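Fructuronate-tagaturonate epimerase UxaE from Cohnella laeviribosi in complex with 1 glycerol (Cohnella laeviribosi, PDB 6IL9) catalyses the interconversion of fructuronate and tagaturonate by epimerisation, probably at the zinc site of its TIM-barrel domain. Local coordinates at residues T82-F87 and Y155-D160; M170-G175 and R264-E269; K217-T222 and F232-L237; S283-A288 and A330-R335. One frame throughout, in Å; residues are numbered along the deposited sequence.

Interaction 1 (T82-F87 and Y155-D160); sequences TVPQAF and YGADGD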
loop_
_atom_site.group_PDB
_atom_site.type_symbol
_atom_site.label_atom_id
_atom_site.label_comp_id
_atom_site.label_asym_id
_atom_site.label_seq_id
_atom_site.Cartn_x
_atom_site.Cartn_y
_atom_site.Cartn_z
ATOM N N THR A 82 -9.697 1.858 -16.741
ATOM C CA THR A 82 -9.748 2.672 -15.526
ATOM C C THR A 82 -10.381 1.949 -14.343
ATOM O O THR A 82 -10.488 2.542 -13.262
ATOM C CB THR A 82 -10.510 3.988 -15.776
ATOM O OG1 THR A 82 -11.883 3.707 -16.087
ATOM C CG2 THR A 82 -9.875 4.763 -16.919
ATOM N N VAL A 83 -10.797 0.701 -14.517
ATOM C CA VAL A 83 -11.419 -0.102 -13.465
ATOM C C VAL A 83 -10.352 -1.010 -12.868
ATOM O O VAL A 83 -9.628 -1.663 -13.632
ATOM C CB VAL A 83 -12.579 -0.946 -14.024
ATOM C CG1 VAL A 83 -13.190 -1.815 -12.930
ATOM C CG2 VAL A 83 -13.617 -0.040 -14.685
ATOM N N PRO A 84 -10.218 -1.091 -11.546
ATOM C CA PRO A 84 -9.196 -1.976 -10.965
ATOM C C PRO A 84 -9.417 -3.420 -11.388
ATOM O O PRO A 84 -10.553 -3.860 -11.576
ATOM C CB PRO A 84 -9.386 -1.811 -9.453
ATOM C CG PRO A 84 -10.175 -0.541 -9.281
ATOM C CD PRO A 84 -11.024 -0.418 -10.511
ATOM N N GLN A 85 -8.315 -4.166 -11.514
ATOM C CA GLN A 85 -8.371 -5.585 -11.842
ATOM C C GLN A 85 -7.470 -6.389 -10.915
ATOM O O GLN A 85 -6.460 -5.894 -10.405
ATOM C CB GLN A 85 -7.955 -5.845 -13.293
ATOM C CG GLN A 85 -6.475 -5.637 -13.553
ATOM C CD GLN A 85 -6.036 -6.254 -14.864
ATOM O OE1 GLN A 85 -6.158 -5.637 -15.924
ATOM N NE2 GLN A 85 -5.533 -7.485 -14.803
ATOM N N ALA A 86 -7.859 -7.639 -10.692
ATOM C CA ALA A 86 -7.000 -8.592 -10.008
ATOM C C ALA A 86 -5.915 -9.077 -10.960
ATOM O O ALA A 86 -6.048 -8.984 -12.179
ATOM C CB ALA A 86 -7.818 -9.777 -9.502
ATOM N N PHE A 87 -4.824 -9.608 -10.392
ATOM C CA PHE A 87 -3.693 -10.031 -11.211
ATOM C C PHE A 87 -3.332 -11.503 -11.077
ATOM O O PHE A 87 -2.578 -12.010 -11.918
ATOM C CB PHE A 87 -2.451 -9.187 -10.883
ATOM C CG PHE A 87 -2.564 -7.784 -11.382
ATOM C CD1 PHE A 87 -2.529 -7.527 -12.742
ATOM C CD2 PHE A 87 -2.774 -6.736 -10.501
ATOM C CE1 PHE A 87 -2.671 -6.227 -13.222
ATOM C CE2 PHE A 87 -2.925 -5.442 -10.969
ATOM C CZ PHE A 87 -2.865 -5.188 -12.319
ATOM N N TYR A 155 -4.388 -1.822 -13.404
ATOM C CA TYR A 155 -3.920 -1.520 -12.059
ATOM C C TYR A 155 -4.841 -2.196 -11.054
ATOM O O TYR A 155 -6.001 -2.495 -11.349
ATOM C CB TYR A 155 -3.869 -0.000 -11.789
ATOM C CG TYR A 155 -5.236 0.613 -11.600
ATOM C CD1 TYR A 155 -5.980 1.037 -12.693
ATOM C CD2 TYR A 155 -5.781 0.777 -10.326
ATOM C CE1 TYR A 155 -7.242 1.585 -12.523
ATOM C CE2 TYR A 155 -7.032 1.311 -10.152
ATOM C CZ TYR A 155 -7.757 1.714 -11.254
ATOM O OH TYR A 155 -9.007 2.252 -11.061
ATOM N N GLY A 156 -4.307 -2.422 -9.856
ATOM C CA GLY A 156 -5.060 -3.043 -8.786
ATOM C C GLY A 156 -5.430 -2.107 -7.652
ATOM O O GLY A 156 -4.873 -1.014 -7.521
ATOM N N ALA A 157 -6.366 -2.539 -6.810
ATOM C CA ALA A 157 -6.822 -1.775 -5.653
ATOM C C ALA A 157 -6.881 -2.700 -4.448
ATOM O O ALA A 157 -7.597 -3.709 -4.475
ATOM C CB ALA A 157 -8.201 -1.146 -5.911
ATOM N N ASP A 158 -6.144 -2.348 -3.391
ATOM C CA ASP A 158 -5.918 -3.191 -2.222
ATOM C C ASP A 158 -6.612 -2.580 -1.010
ATOM O O ASP A 158 -6.330 -1.434 -0.636
ATOM C CB ASP A 158 -4.409 -3.331 -1.982
ATOM C CG ASP A 158 -4.049 -4.135 -0.740
ATOM O OD1 ASP A 158 -4.886 -4.879 -0.178
ATOM O OD2 ASP A 158 -2.865 -4.025 -0.344
ATOM N N GLY A 159 -7.530 -3.338 -0.416
ATOM C CA GLY A 159 -8.062 -2.995 0.884
ATOM C C GLY A 159 -7.082 -3.491 1.924
ATOM O O GLY A 159 -7.097 -4.665 2.294
ATOM N N ASP A 160 -6.206 -2.603 2.374
ATOM C CA ASP A 160 -5.027 -2.990 3.127
ATOM C C ASP A 160 -5.356 -3.094 4.609
ATOM O O ASP A 160 -6.124 -2.289 5.139
ATOM C CB ASP A 160 -3.922 -1.957 2.890
ATOM C CG ASP A 160 -2.614 -2.330 3.542
ATOM O OD1 ASP A 160 -2.370 -3.533 3.774
ATOM O OD2 ASP A 160 -1.828 -1.405 3.834
HETATM O O HOH W 1 -7.165 -1.547 -14.671
#
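At the N-terminal end of barrel strand 156-162, Tyr155 slips its ring under Pro84 of the loop 82-87 and reaches on to Thr82. Its hydroxyl gives a short hydrogen bond, 2.7 Å from Tyr155 OH to Thr82 O, and approaches from above the carbonyl plane. The carbonyl of the same tyrosine takes the backbone of Gln85, with Gln85 N 2.9 Å from Tyr155 O and the N-H nearly straight at 163°. A water completes the seam, donating to Val83 O and accepting from Tyr155 N. The loop leads from helix 69-78 toward strand 93-96 and on its way crosses the start of the third strand of this TIM barrel, whose far end supplies the zinc ligand His161. Pro84 is the lid: its CA sits over the Tyr155 ring, 4.2 Å from the centroid, while CB meets Ala157 CB at 3.8 Å. The tyrosine CG stands between backbone N and carbonyl carbon (chi1 74°), and this turn lays the ring alongside Pro84. Ala142, Ala143 and Val146 of helix 135-149 also pack on that ring. A leucine in place of Tyr155 would probably leave Thr82 O without its hydroxyl donor and Pro84 without a flat face to lie on. Farther along, the Phe87 ring presents its edge to the strand, CE2 lying 3.5 Å from Gly156 N.

Interaction 2 (M170-G175 and R264-E269); sequences MALDLG and RAVDFE
Leu172 O, near the C-terminal end of helix 165-173, is gripped by two donors. Arg264 NH2 comes across the contact at 3.0 Å, in the carbonyl plane and on a lone pair, though its N-H is bent to 149°. Gly175 N, just past the helix, turns back with a longer bond of 3.3 Å to the same Leu172 O. Arg264 NH2 has a further acceptor in Phe176 O, so one guanidinium corner ties the last helical turn to the loop after it. The arginine chain runs extended from CG to NE, which carries the group across to the helix end. Below this, the contact is apolar: Leu172 CD2 meets Val266 CG2 at 3.9 Å, the side chains crossing at about a right angle, and Val266 CG2 also lies over one face of the guanidinium, toward its rim. Leu172 also packs on Leu179 and on Tyr258 of helix 234-259. Gly175, with positive phi (95°), ends the helix in a Schellman motif, and its carbonyl carbon lies 3.6 Å from Arg264 NH2. Here the helix of a beta-alpha-beta crossover, between strands 156-162 and 178-182, meets the lead-in to the next strand, 267-271, at the N-terminal rim of a TIM barrel.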
loop_
_atom_site.group_PDB
_atom_site.type_symbol
_atom_site.label_atom_id
_atom_site.label_comp_id
_atom_site.label_asym_id
_atom_site.label_seq_id
_atom_site.Cartn_x
_atom_site.Cartn_y
_atom_site.Cartn_z
ATOM N N MET A 170 -17.263 -3.651 2.768
ATOM C CA MET A 170 -17.152 -2.356 2.102
ATOM C C MET A 170 -16.146 -2.420 0.962
ATOM O O MET A 170 -16.433 -1.988 -0.159
ATOM C CB MET A 170 -16.756 -1.281 3.115
ATOM C CG MET A 170 -16.406 0.083 2.510
ATOM S SD MET A 170 -15.885 1.311 3.748
ATOM C CE MET A 170 -14.396 0.569 4.427
ATOM N N ALA A 171 -14.962 -2.973 1.233
ATOM C CA ALA A 171 -13.944 -3.098 0.197
ATOM C C ALA A 171 -14.480 -3.847 -1.016
ATOM O O ALA A 171 -14.267 -3.435 -2.161
ATOM C CB ALA A 171 -12.708 -3.801 0.764
ATOM N N LEU A 172 -15.179 -4.959 -0.791
ATOM C CA LEU A 172 -15.689 -5.709 -1.934
ATOM C C LEU A 172 -16.762 -4.919 -2.671
ATOM O O LEU A 172 -16.803 -4.924 -3.907
ATOM C CB LEU A 172 -16.227 -7.067 -1.476
ATOM C CG LEU A 172 -15.151 -8.068 -1.050
ATOM C CD1 LEU A 172 -15.726 -9.150 -0.146
ATOM C CD2 LEU A 172 -14.527 -8.696 -2.275
ATOM N N ASP A 173 -17.628 -4.228 -1.923
ATOM C CA ASP A 173 -18.700 -3.442 -2.530
ATOM C C ASP A 173 -18.161 -2.299 -3.372
ATOM O O ASP A 173 -18.793 -1.899 -4.353
ATOM C CB ASP A 173 -19.615 -2.874 -1.445
ATOM C CG ASP A 173 -20.409 -3.940 -0.737
ATOM O OD1 ASP A 173 -20.625 -5.007 -1.342
ATOM O OD2 ASP A 173 -20.824 -3.711 0.418
ATOM N N LEU A 174 -17.007 -1.758 -3.002
ATOM C CA LEU A 174 -16.432 -0.608 -3.681
ATOM C C LEU A 174 -15.510 -0.987 -4.836
ATOM O O LEU A 174 -14.950 -0.094 -5.482
ATOM C CB LEU A 174 -15.683 0.261 -2.664
ATOM C CG LEU A 174 -16.570 1.020 -1.674
ATOM C CD1 LEU A 174 -15.730 1.828 -0.690
ATOM C CD2 LEU A 174 -17.551 1.919 -2.418
ATOM N N GLY A 175 -15.351 -2.276 -5.129
ATOM C CA GLY A 175 -14.613 -2.692 -6.299
ATOM C C GLY A 175 -13.157 -3.025 -6.063
ATOM O O GLY A 175 -12.405 -3.152 -7.038
ATOM N N ARG A 264 -16.371 -12.464 -8.460
ATOM C CA ARG A 264 -15.353 -11.935 -9.354
ATOM C C ARG A 264 -14.008 -12.320 -8.754
ATOM O O ARG A 264 -13.930 -12.736 -7.595
ATOM C CB ARG A 264 -15.482 -10.417 -9.523
ATOM C CG ARG A 264 -15.379 -9.650 -8.203
ATOM C CD ARG A 264 -15.789 -8.177 -8.376
ATOM N NE ARG A 264 -15.733 -7.446 -7.112
ATOM C CZ ARG A 264 -14.614 -6.922 -6.613
ATOM N NH1 ARG A 264 -13.474 -7.063 -7.277
ATOM N NH2 ARG A 264 -14.632 -6.263 -5.457
ATOM N N ALA A 265 -12.954 -12.185 -9.552
ATOM C CA ALA A 265 -11.613 -12.523 -9.087
ATOM C C ALA A 265 -11.145 -11.541 -8.014
ATOM O O ALA A 265 -11.263 -10.321 -8.177
ATOM C CB ALA A 265 -10.638 -12.526 -10.263
ATOM N N VAL A 266 -10.595 -12.077 -6.922
ATOM C CA VAL A 266 -10.085 -11.276 -5.813
ATOM C C VAL A 266 -8.755 -11.874 -5.385
ATOM O O VAL A 266 -8.648 -13.090 -5.192
ATOM C CB VAL A 266 -11.062 -11.241 -4.620
ATOM C CG1 VAL A 266 -10.392 -10.631 -3.395
ATOM C CG2 VAL A 266 -12.329 -10.463 -4.972
ATOM N N ASP A 267 -7.744 -11.032 -5.248
ATOM C CA ASP A 267 -6.443 -11.477 -4.762
ATOM C C ASP A 267 -6.446 -11.347 -3.248
ATOM O O ASP A 267 -6.564 -10.237 -2.722
ATOM C CB ASP A 267 -5.323 -10.651 -5.392
ATOM C CG ASP A 267 -5.161 -10.919 -6.877
ATOM O OD1 ASP A 267 -5.440 -12.056 -7.331
ATOM O OD2 ASP A 267 -4.750 -9.987 -7.588
ATOM N N PHE A 268 -6.321 -12.478 -2.559
ATOM C CA PHE A 268 -6.484 -12.566 -1.111
ATOM C C PHE A 268 -5.102 -12.634 -0.482
ATOM O O PHE A 268 -4.378 -13.612 -0.683
ATOM C CB PHE A 268 -7.318 -13.808 -0.795
ATOM C CG PHE A 268 -7.653 -14.004 0.661
ATOM C CD1 PHE A 268 -8.145 -12.967 1.435
ATOM C CD2 PHE A 268 -7.530 -15.274 1.231
ATOM C CE1 PHE A 268 -8.479 -13.178 2.781
ATOM C CE2 PHE A 268 -7.867 -15.497 2.571
ATOM C CZ PHE A 268 -8.340 -14.444 3.344
ATOM N N GLU A 269 -4.717 -11.590 0.263
ATOM C CA GLU A 269 -3.437 -11.566 0.962
ATOM C C GLU A 269 -3.665 -11.847 2.436
ATOM O O GLU A 269 -4.559 -11.259 3.049
ATOM C CB GLU A 269 -2.727 -10.215 0.807
ATOM C CG GLU A 269 -1.536 -10.099 1.755
ATOM C CD GLU A 269 -0.591 -8.966 1.417
ATOM O OE1 GLU A 269 -0.569 -7.980 2.182
ATOM O OE2 GLU A 269 0.146 -9.063 0.408
#

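Interaction 3 (K217-T222 and F232-L237); sequences KYLDKT and FDAATL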
loop_
_atom_site.group_PDB
_atom_site.type_symbol
_atom_site.label_atom_id
_atom_site.label_comp_id
_atom_site.label_asym_id
_atom_site.label_seq_id
_atom_site.Cartn_x
_atom_site.Cartn_y
_atom_site.Cartn_z
ATOM N N LYS A 217 -0.815 -35.332 10.977
ATOM C CA LYS A 217 -0.312 -34.686 9.773
ATOM C C LYS A 217 1.137 -34.220 9.897
ATOM O O LYS A 217 1.864 -34.242 8.898
ATOM C CB LYS A 217 -1.216 -33.499 9.411
ATOM C CG LYS A 217 -0.827 -32.758 8.151
ATOM C CD LYS A 217 -1.844 -31.682 7.814
ATOM C CE LYS A 217 -1.505 -30.966 6.512
ATOM N NZ LYS A 217 -2.542 -29.940 6.189
ATOM N N TYR A 218 1.582 -33.808 11.087
ATOM C CA TYR A 218 2.883 -33.160 11.255
ATOM C C TYR A 218 3.835 -33.850 12.222
ATOM O O TYR A 218 5.047 -33.714 12.051
ATOM C CB TYR A 218 2.724 -31.715 11.759
ATOM C CG TYR A 218 1.942 -30.807 10.845
ATOM C CD1 TYR A 218 2.561 -30.150 9.781
ATOM C CD2 TYR A 218 0.581 -30.599 11.047
ATOM C CE1 TYR A 218 1.842 -29.313 8.948
ATOM C CE2 TYR A 218 -0.144 -29.765 10.220
ATOM C CZ TYR A 218 0.491 -29.123 9.171
ATOM O OH TYR A 218 -0.237 -28.294 8.343
ATOM N N LEU A 219 3.338 -34.542 13.246
ATOM C CA LEU A 219 4.202 -34.953 14.346
ATOM C C LEU A 219 5.313 -35.885 13.867
ATOM O O LEU A 219 5.056 -36.899 13.209
ATOM C CB LEU A 219 3.377 -35.631 15.443
ATOM C CG LEU A 219 4.188 -35.990 16.686
ATOM C CD1 LEU A 219 4.762 -34.744 17.293
ATOM C CD2 LEU A 219 3.304 -36.717 17.694
ATOM N N ASP A 220 6.554 -35.520 14.191
ATOM C CA ASP A 220 7.739 -36.319 13.859
ATOM C C ASP A 220 7.862 -36.562 12.357
ATOM O O ASP A 220 8.478 -37.537 11.921
ATOM C CB ASP A 220 7.737 -37.648 14.621
ATOM C CG ASP A 220 7.793 -37.447 16.119
ATOM O OD1 ASP A 220 8.432 -36.467 16.561
ATOM O OD2 ASP A 220 7.195 -38.258 16.862
ATOM N N LYS A 221 7.288 -35.673 11.551
ATOM C CA LYS A 221 7.340 -35.790 10.103
ATOM C C LYS A 221 8.311 -34.762 9.541
ATOM O O LYS A 221 8.553 -33.714 10.149
ATOM C CB LYS A 221 5.947 -35.609 9.483
ATOM C CG LYS A 221 5.060 -36.852 9.585
ATOM C CD LYS A 221 3.824 -36.723 8.702
ATOM C CE LYS A 221 3.399 -38.061 8.116
ATOM N NZ LYS A 221 3.258 -39.103 9.171
ATOM N N THR A 222 8.901 -35.096 8.394
ATOM C CA THR A 222 9.822 -34.216 7.683
ATOM C C THR A 222 9.261 -33.949 6.299
ATOM O O THR A 222 8.914 -34.886 5.573
ATOM C CB THR A 222 11.222 -34.829 7.559
ATOM O OG1 THR A 222 11.710 -35.176 8.859
ATOM C CG2 THR A 222 12.178 -33.830 6.918
ATOM N N PHE A 232 8.860 -31.383 12.222
ATOM C CA PHE A 232 8.046 -31.019 13.378
ATOM C C PHE A 232 8.217 -32.081 14.451
ATOM O O PHE A 232 7.856 -33.242 14.240
ATOM C CB PHE A 232 6.573 -30.880 13.000
ATOM C CG PHE A 232 6.307 -29.771 12.034
ATOM C CD1 PHE A 232 6.390 -29.998 10.670
ATOM C CD2 PHE A 232 5.978 -28.503 12.488
ATOM C CE1 PHE A 232 6.150 -28.980 9.775
ATOM C CE2 PHE A 232 5.733 -27.468 11.592
ATOM C CZ PHE A 232 5.817 -27.715 10.235
ATOM N N ASP A 233 8.780 -31.687 15.587
ATOM C CA ASP A 233 8.688 -32.504 16.783
ATOM C C ASP A 233 7.514 -31.998 17.619
ATOM O O ASP A 233 6.861 -31.009 17.275
ATOM C CB ASP A 233 10.009 -32.495 17.553
ATOM C CG ASP A 233 10.392 -31.123 18.049
ATOM O OD1 ASP A 233 9.664 -30.150 17.777
ATOM O OD2 ASP A 233 11.439 -31.008 18.719
ATOM N N ALA A 234 7.235 -32.676 18.735
ATOM C CA ALA A 234 6.055 -32.327 19.518
ATOM C C ALA A 234 6.124 -30.895 20.025
ATOM O O ALA A 234 5.135 -30.156 19.950
ATOM C CB ALA A 234 5.887 -33.307 20.680
ATOM N N ALA A 235 7.290 -30.476 20.528
ATOM C CA ALA A 235 7.404 -29.150 21.126
ATOM C C ALA A 235 7.147 -28.045 20.105
ATOM O O ALA A 235 6.453 -27.067 20.405
ATOM C CB ALA A 235 8.779 -28.980 21.767
ATOM N N THR A 236 7.713 -28.168 18.902
ATOM C CA THR A 236 7.481 -27.142 17.887
ATOM C C THR A 236 6.041 -27.184 17.378
ATOM O O THR A 236 5.405 -26.135 17.217
ATOM C CB THR A 236 8.474 -27.304 16.734
ATOM O OG1 THR A 236 8.376 -28.628 16.198
ATOM C CG2 THR A 236 9.891 -27.068 17.223
ATOM N N LEU A 237 5.507 -28.387 17.147
ATOM C CA LEU A 237 4.126 -28.526 16.680
ATOM C C LEU A 237 3.140 -27.916 17.671
ATOM O O LEU A 237 2.250 -27.149 17.283
ATOM C CB LEU A 237 3.799 -29.998 16.432
ATOM C CG LEU A 237 2.388 -30.312 15.908
ATOM C CD1 LEU A 237 2.102 -29.522 14.642
ATOM C CD2 LEU A 237 2.164 -31.796 15.662
#
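Tyr218 pushes the edge of its ring against the face of Phe232, an edge-to-face pair with ring centroids 5.1 Å apart and planes at 66°. The bump is Tyr218 CD1, which stands over the rim of the Phe232 ring, 3.8 Å from Phe232 CE1. Beside it, the forked end of Leu237 straddles the root of the tyrosine: CD1 touches Tyr218 CB at 3.7 Å, and CD2 reaches round to Leu219 N and CB. Leu219 answers from its own side. With CG anti to the backbone N (chi1 -175°), it sends CD1 down on the start of helix 234-259, 3.5 Å from Ala234 CA, where the small alanine methyl makes a shallow seat. These pieces bracket a beta hairpin, strands 221-225 and 228-232: a type II turn from Tyr218 to Lys221 leads in from helix 208-218, and Asp233 N-caps the helix that leads out by accepting from Thr236 N. The backbones are joined at the open end of the hairpin. Phe232 N donates to Lys221 O at 3.1 Å, and Asp220 N gives a weak, bent bond to Phe232 O. Tyr218 OH hydrogen-bonds to Glu290 of helix 281-293, whose Phe285 and Leu286 back the same aromatic cluster.

Interaction 4 (S283-A288 and A330-R335); sequences SHFLVA and AAIADR
Ile332 lays its CG2 methyl over the face of the His284 imidazole, a CH-pi contact with CG2 3.7 Å from the ring centroid and 14° off the ring normal. The two side chains slide past each other in opposite directions, each reaching for the other's helix. Histidine CG is swung away from the backbone N (chi1 174°), which carries the ring across toward the other helix; the second torsion then sets its face against the isoleucine. The other branch of Ile332 bends off: CD1 passes His284 ND1 at 3.8 Å and ends 4.1 Å from Phe285 CB. The Phe285 ring is turned so that its edge faces Ile332 CG1. Helices 281-293 and 319-336 follow successive barrel strands, 267-271 and 300-302, and stand side by side in the outer layer of the TIM barrel, nearly parallel at 16° with the segment axes 9.9 Å apart. Ile332 is buried among His284, Phe285 and Ala288, whose CB stays 4.5 Å from CG2. Both imidazole nitrogens are engaged, NE2 with Tyr338 OH and ND1 with His329 ND1, which fixes the ring's rotation. A serine at His284 would probably leave the CG2 methyl of Ile332 without its flat seat and deprive Tyr338 and His329 of their common partner. Val225 and Ile230 of the neighbouring hairpin close over Ile332 as well.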
loop_
_atom_site.group_PDB
_atom_site.type_symbol
_atom_site.label_atom_id
_atom_site.label_comp_id
_atom_site.label_asym_id
_atom_site.label_seq_id
_atom_site.Cartn_x
_atom_site.Cartn_y
_atom_site.Cartn_z
ATOM N N SER A 283 6.640 -22.477 11.013
ATOM C CA SER A 283 5.268 -22.070 11.312
ATOM C C SER A 283 4.550 -21.639 10.043
ATOM O O SER A 283 3.371 -21.956 9.842
ATOM C CB SER A 283 5.271 -20.936 12.331
ATOM O OG SER A 283 6.076 -21.265 13.446
ATOM N N HIS A 284 5.257 -20.908 9.182
ATOM C CA HIS A 284 4.725 -20.518 7.877
ATOM C C HIS A 284 4.260 -21.740 7.090
ATOM O O HIS A 284 3.154 -21.755 6.532
ATOM C CB HIS A 284 5.826 -19.737 7.146
ATOM C CG HIS A 284 5.509 -19.365 5.730
ATOM N ND1 HIS A 284 6.468 -18.848 4.886
ATOM C CD2 HIS A 284 4.362 -19.415 5.012
ATOM C CE1 HIS A 284 5.925 -18.593 3.708
ATOM N NE2 HIS A 284 4.650 -18.935 3.754
ATOM N N PHE A 285 5.087 -22.788 7.050
ATOM C CA PHE A 285 4.695 -24.019 6.373
ATOM C C PHE A 285 3.388 -24.571 6.934
ATOM O O PHE A 285 2.498 -24.980 6.181
ATOM C CB PHE A 285 5.801 -25.069 6.493
ATOM C CG PHE A 285 5.473 -26.362 5.800
ATOM C CD1 PHE A 285 5.701 -26.514 4.435
ATOM C CD2 PHE A 285 4.917 -27.424 6.499
ATOM C CE1 PHE A 285 5.392 -27.696 3.791
ATOM C CE2 PHE A 285 4.602 -28.599 5.862
ATOM C CZ PHE A 285 4.838 -28.742 4.497
ATOM N N LEU A 286 3.270 -24.628 8.263
ATOM C CA LEU A 286 2.064 -25.203 8.857
ATOM C C LEU A 286 0.827 -24.377 8.507
ATOM O O LEU A 286 -0.216 -24.933 8.139
ATOM C CB LEU A 286 2.229 -25.308 10.374
ATOM C CG LEU A 286 1.033 -25.886 11.142
ATOM C CD1 LEU A 286 1.526 -26.854 12.217
ATOM C CD2 LEU A 286 0.231 -24.775 11.783
ATOM N N VAL A 287 0.929 -23.052 8.610
ATOM C CA VAL A 287 -0.203 -22.189 8.283
ATOM C C VAL A 287 -0.628 -22.415 6.838
ATOM O O VAL A 287 -1.805 -22.658 6.550
ATOM C CB VAL A 287 0.153 -20.715 8.545
ATOM C CG1 VAL A 287 -0.934 -19.783 7.968
ATOM C CG2 VAL A 287 0.364 -20.468 10.040
ATOM N N ALA A 288 0.338 -22.377 5.915
ATOM C CA ALA A 288 0.015 -22.537 4.499
ATOM C C ALA A 288 -0.566 -23.913 4.222
ATOM O O ALA A 288 -1.566 -24.044 3.510
ATOM C CB ALA A 288 1.267 -22.305 3.644
ATOM N N ALA A 330 10.666 -18.336 0.907
ATOM C CA ALA A 330 10.414 -18.283 -0.533
ATOM C C ALA A 330 10.135 -19.667 -1.095
ATOM O O ALA A 330 9.325 -19.816 -2.018
ATOM C CB ALA A 330 11.607 -17.665 -1.264
ATOM N N ALA A 331 10.814 -20.689 -0.567
ATOM C CA ALA A 331 10.579 -22.055 -1.024
ATOM C C ALA A 331 9.182 -22.530 -0.642
ATOM O O ALA A 331 8.534 -23.257 -1.409
ATOM C CB ALA A 331 11.645 -22.992 -0.445
ATOM N N ILE A 332 8.716 -22.143 0.547
ATOM C CA ILE A 332 7.363 -22.497 0.975
ATOM C C ILE A 332 6.330 -21.857 0.062
ATOM O O ILE A 332 5.371 -22.506 -0.373
ATOM C CB ILE A 332 7.143 -22.084 2.440
ATOM C CG1 ILE A 332 8.048 -22.907 3.352
ATOM C CG2 ILE A 332 5.651 -22.234 2.821
ATOM C CD1 ILE A 332 8.246 -22.254 4.723
ATOM N N ALA A 333 6.498 -20.564 -0.227
ATOM C CA ALA A 333 5.602 -19.889 -1.161
ATOM C C ALA A 333 5.574 -20.594 -2.516
ATOM O O ALA A 333 4.507 -20.759 -3.113
ATOM C CB ALA A 333 6.023 -18.434 -1.334
ATOM N N ASP A 334 6.737 -21.000 -3.018
ATOM C CA ASP A 334 6.794 -21.671 -4.316
ATOM C C ASP A 334 6.077 -23.014 -4.256
ATOM O O ASP A 334 5.362 -23.390 -5.192
ATOM C CB ASP A 334 8.253 -21.868 -4.748
ATOM C CG ASP A 334 8.915 -20.576 -5.250
ATOM O OD1 ASP A 334 8.208 -19.578 -5.514
ATOM O OD2 ASP A 334 10.159 -20.560 -5.381
ATOM N N ARG A 335 6.255 -23.740 -3.155
ATOM C CA ARG A 335 5.622 -25.045 -3.000
ATOM C C ARG A 335 4.107 -24.943 -3.131
ATOM O O ARG A 335 3.479 -25.762 -3.812
ATOM C CB ARG A 335 6.020 -25.637 -1.645
ATOM C CG ARG A 335 5.001 -26.592 -1.000
ATOM C CD ARG A 335 5.074 -27.987 -1.556
ATOM N NE ARG A 335 4.110 -28.887 -0.903
ATOM C CZ ARG A 335 2.817 -28.978 -1.226
ATOM N NH1 ARG A 335 2.317 -28.225 -2.185
ATOM N NH2 ARG A 335 2.021 -29.827 -0.577
#

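Interactions 1 and 2 are neighbours at the N-terminal rim of the barrel, with centres 8 Å apart, and they touch: Phe87 N lies 2.8 Å from Asp267 OD2, a probable hydrogen bond. Both rest on bonds to backbone carbonyls; interaction 1 is partly buried, interaction 2 nearer the surface. Interactions 3 and 4 lie out on the barrel's flank and meet at helix 281-293, which carries one side of interaction 4 and is packed on by interaction 3, Phe232 on Phe285 and Leu237 on Leu286. Interaction 4 is fully buried helix packing without a hydrogen bond across it, whereas interaction 3, farthest from the chain's centre, combines an aromatic pair with hairpin bonds and has exposed edges.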